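Local coordinates for protein homoserine O-acetyltransferase (Bacillus anthracis str. 'Ames Ancestor', PDB 3I1I) that probably transfers an acetyl group from acetyl-CoA to the hydroxyl of homoserine, a step on the route to methionine, at residues L222-M227 / Y269-L274. Sequence-based numbering, arbitrary orientation.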
loop_
_atom_site.group_PDB
_atom_site.type_symbol
_atom_site.label_atom_id
_atom_site.label_comp_id
_atom_site.label_asym_id
_atom_site.label_seq_id
_atom_site.Cartn_x
_atom_site.Cartn_y
_atom_site.Cartn_z
ATOM N N LEU A 222 -0.504 0.502 7.859
ATOM C CA LEU A 222 -0.183 0.471 6.433
ATOM C C LEU A 222 -1.082 1.450 5.660
ATOM O O LEU A 222 -0.603 2.265 4.873
ATOM C CB LEU A 222 -0.308 -0.975 5.940
ATOM C CG LEU A 222 0.196 -1.358 4.567
ATOM C CD1 LEU A 222 1.526 -0.680 4.206
ATOM C CD2 LEU A 222 0.314 -2.900 4.546
ATOM N N ALA A 223 -2.382 1.415 5.939
ATOM C CA ALA A 223 -3.319 2.384 5.357
ATOM C C ALA A 223 -2.877 3.816 5.645
ATOM O O ALA A 223 -2.871 4.648 4.767
ATOM C CB ALA A 223 -4.787 2.129 5.844
ATOM N N ASN A 224 -2.472 4.081 6.876
ATOM C CA ASN A 224 -2.080 5.419 7.304
ATOM C C ASN A 224 -0.754 5.843 6.681
ATOM O O ASN A 224 -0.578 6.994 6.293
ATOM C CB ASN A 224 -1.947 5.444 8.820
ATOM C CG ASN A 224 -1.704 6.855 9.366
ATOM O OD1 ASN A 224 -2.521 7.747 9.188
ATOM N ND2 ASN A 224 -0.590 7.044 10.039
ATOM N N ARG A 225 0.183 4.913 6.581
ATOM C CA ARG A 225 1.464 5.234 5.985
ATOM C C ARG A 225 1.328 5.609 4.492
ATOM O O ARG A 225 1.958 6.551 4.041
ATOM C CB ARG A 225 2.480 4.111 6.206
ATOM C CG ARG A 225 3.870 4.506 5.827
ATOM C CD ARG A 225 4.941 3.686 6.501
ATOM N NE ARG A 225 4.794 2.326 6.098
ATOM C CZ ARG A 225 4.675 1.284 6.911
ATOM N NH1 ARG A 225 4.487 0.096 6.379
ATOM N NH2 ARG A 225 4.740 1.398 8.227
HETATM N N MSE A 226 0.469 4.927 3.754
HETATM C CA MSE A 226 0.207 5.282 2.338
HETATM C C MSE A 226 -0.304 6.693 2.193
HETATM O O MSE A 226 0.108 7.393 1.304
HETATM C CB MSE A 226 -0.835 4.359 1.703
HETATM C CG MSE A 226 -0.379 2.912 1.555
HETATM SE SE MSE A 226 -1.947 1.816 1.271
HETATM C CE MSE A 226 -1.115 0.090 1.352
HETATM N N MSE A 227 -1.206 7.131 3.054
HETATM C CA MSE A 227 -1.675 8.514 2.967
HETATM C C MSE A 227 -0.535 9.491 3.338
HETATM O O MSE A 227 -0.286 10.474 2.624
HETATM C CB MSE A 227 -2.888 8.731 3.870
HETATM C CG MSE A 227 -3.739 9.900 3.482
HETATM SE SE MSE A 227 -5.413 9.954 4.520
HETATM C CE MSE A 227 -4.651 10.474 6.223
ATOM N N TYR A 269 2.370 5.115 13.486
ATOM C CA TYR A 269 1.739 4.370 14.540
ATOM C C TYR A 269 1.027 5.304 15.503
ATOM O O TYR A 269 -0.118 5.030 15.878
ATOM C CB TYR A 269 2.728 3.571 15.329
ATOM C CG TYR A 269 2.063 2.598 16.262
ATOM C CD1 TYR A 269 1.587 1.386 15.780
ATOM C CD2 TYR A 269 1.891 2.885 17.620
ATOM C CE1 TYR A 269 0.981 0.463 16.622
ATOM C CE2 TYR A 269 1.284 1.958 18.483
ATOM C CZ TYR A 269 0.834 0.746 17.966
ATOM O OH TYR A 269 0.216 -0.202 18.752
ATOM N N ARG A 270 1.705 6.382 15.896
ATOM C CA ARG A 270 1.148 7.351 16.833
ATOM C C ARG A 270 -0.164 7.916 16.327
ATOM O O ARG A 270 -1.115 8.054 17.081
ATOM C CB ARG A 270 2.109 8.522 17.076
ATOM C CG ARG A 270 1.988 9.115 18.468
ATOM C CD ARG A 270 3.067 8.527 19.416
ATOM N NE ARG A 270 4.371 9.158 19.195
ATOM C CZ ARG A 270 5.534 8.672 19.613
ATOM N NH1 ARG A 270 5.577 7.529 20.282
ATOM N NH2 ARG A 270 6.650 9.332 19.341
ATOM N N SER A 271 -0.230 8.233 15.039
ATOM C CA SER A 271 -1.450 8.870 14.555
ATOM C C SER A 271 -2.624 7.928 14.326
ATOM O O SER A 271 -3.670 8.379 14.011
ATOM C CB SER A 271 -1.183 9.722 13.303
ATOM O OG SER A 271 -0.979 8.904 12.179
ATOM N N ILE A 272 -2.476 6.633 14.490
ATOM C CA ILE A 272 -3.630 5.742 14.393
ATOM C C ILE A 272 -4.068 5.223 15.774
ATOM O O ILE A 272 -4.879 4.283 15.881
ATOM C CB ILE A 272 -3.401 4.532 13.436
ATOM C CG1 ILE A 272 -2.155 3.725 13.845
ATOM C CG2 ILE A 272 -3.362 5.020 11.987
ATOM C CD1 ILE A 272 -2.130 2.285 13.382
ATOM N N GLU A 273 -3.589 5.867 16.827
ATOM C CA GLU A 273 -3.899 5.415 18.188
ATOM C C GLU A 273 -5.350 5.606 18.606
ATOM O O GLU A 273 -5.919 4.721 19.220
ATOM C CB GLU A 273 -2.922 6.049 19.181
ATOM C CG GLU A 273 -1.494 5.468 18.914
ATOM C CD GLU A 273 -0.462 5.785 19.980
ATOM O OE1 GLU A 273 -0.532 6.853 20.634
ATOM O OE2 GLU A 273 0.460 4.963 20.128
ATOM N N LEU A 274 -5.956 6.728 18.238
ATOM C CA LEU A 274 -7.360 6.965 18.537
ATOM C C LEU A 274 -8.319 6.584 17.431
ATOM O O LEU A 274 -9.489 6.952 17.491
ATOM C CB LEU A 274 -7.598 8.458 18.837
ATOM C CG LEU A 274 -6.943 9.085 20.091
ATOM C CD1 LEU A 274 -7.719 10.410 20.517
ATOM C CD2 LEU A 274 -6.815 8.064 21.274
#
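N224 reaches from helix 217-228 to the turn that follows helix 259-270, and its short side chain makes every close contact between segments 222-227 and 269-274. The amide nitrogen ND2 donates a hydrogen bond to OG of S271 at 2.9 Å. That bond is bent, with 133° at the hydrogen. The hydroxyl oxygen also sits 32° out of the amide plane. Beneath the polar end, the CG2 methyl of I272 packs 3.5 Å from CB of N224 and 3.6 Å from its CG, the two side chains running at a slant to one another. The methyl thus lies against both the aliphatic carbon and the carboxamide carbon, while ND2 turns to the hydroxyl.

Such pairing illustrates how helices inserted into an alpha/beta hydrolase fold can be tied together away from the central sheet. Helices 217-228 and 259-270, and the turn after the latter, lie in the chain between strands 174-178 and 309-313. W280 of helix 277-289 also packs on N224, as does T268, while I272 additionally touches Q221 and M217, about one and two turns before N224 on helix 217-228.

The side-chain torsions explain the reach. CG of N224 lies anti to the backbone N (chi1 -173°), which extends the amide toward the turn, whereas OG of S271 is tucked between its own N and carbonyl carbon. On the turn side, a type I beta turn from R270 to E273 places S271 and I272 at its two central positions, with both CB atoms directed at the helix. A neighbouring subunit approaches the next residue of that helix: R225 forms a salt bridge with E198 and a hydrogen bond, through NE, with N195, both of the second subunit.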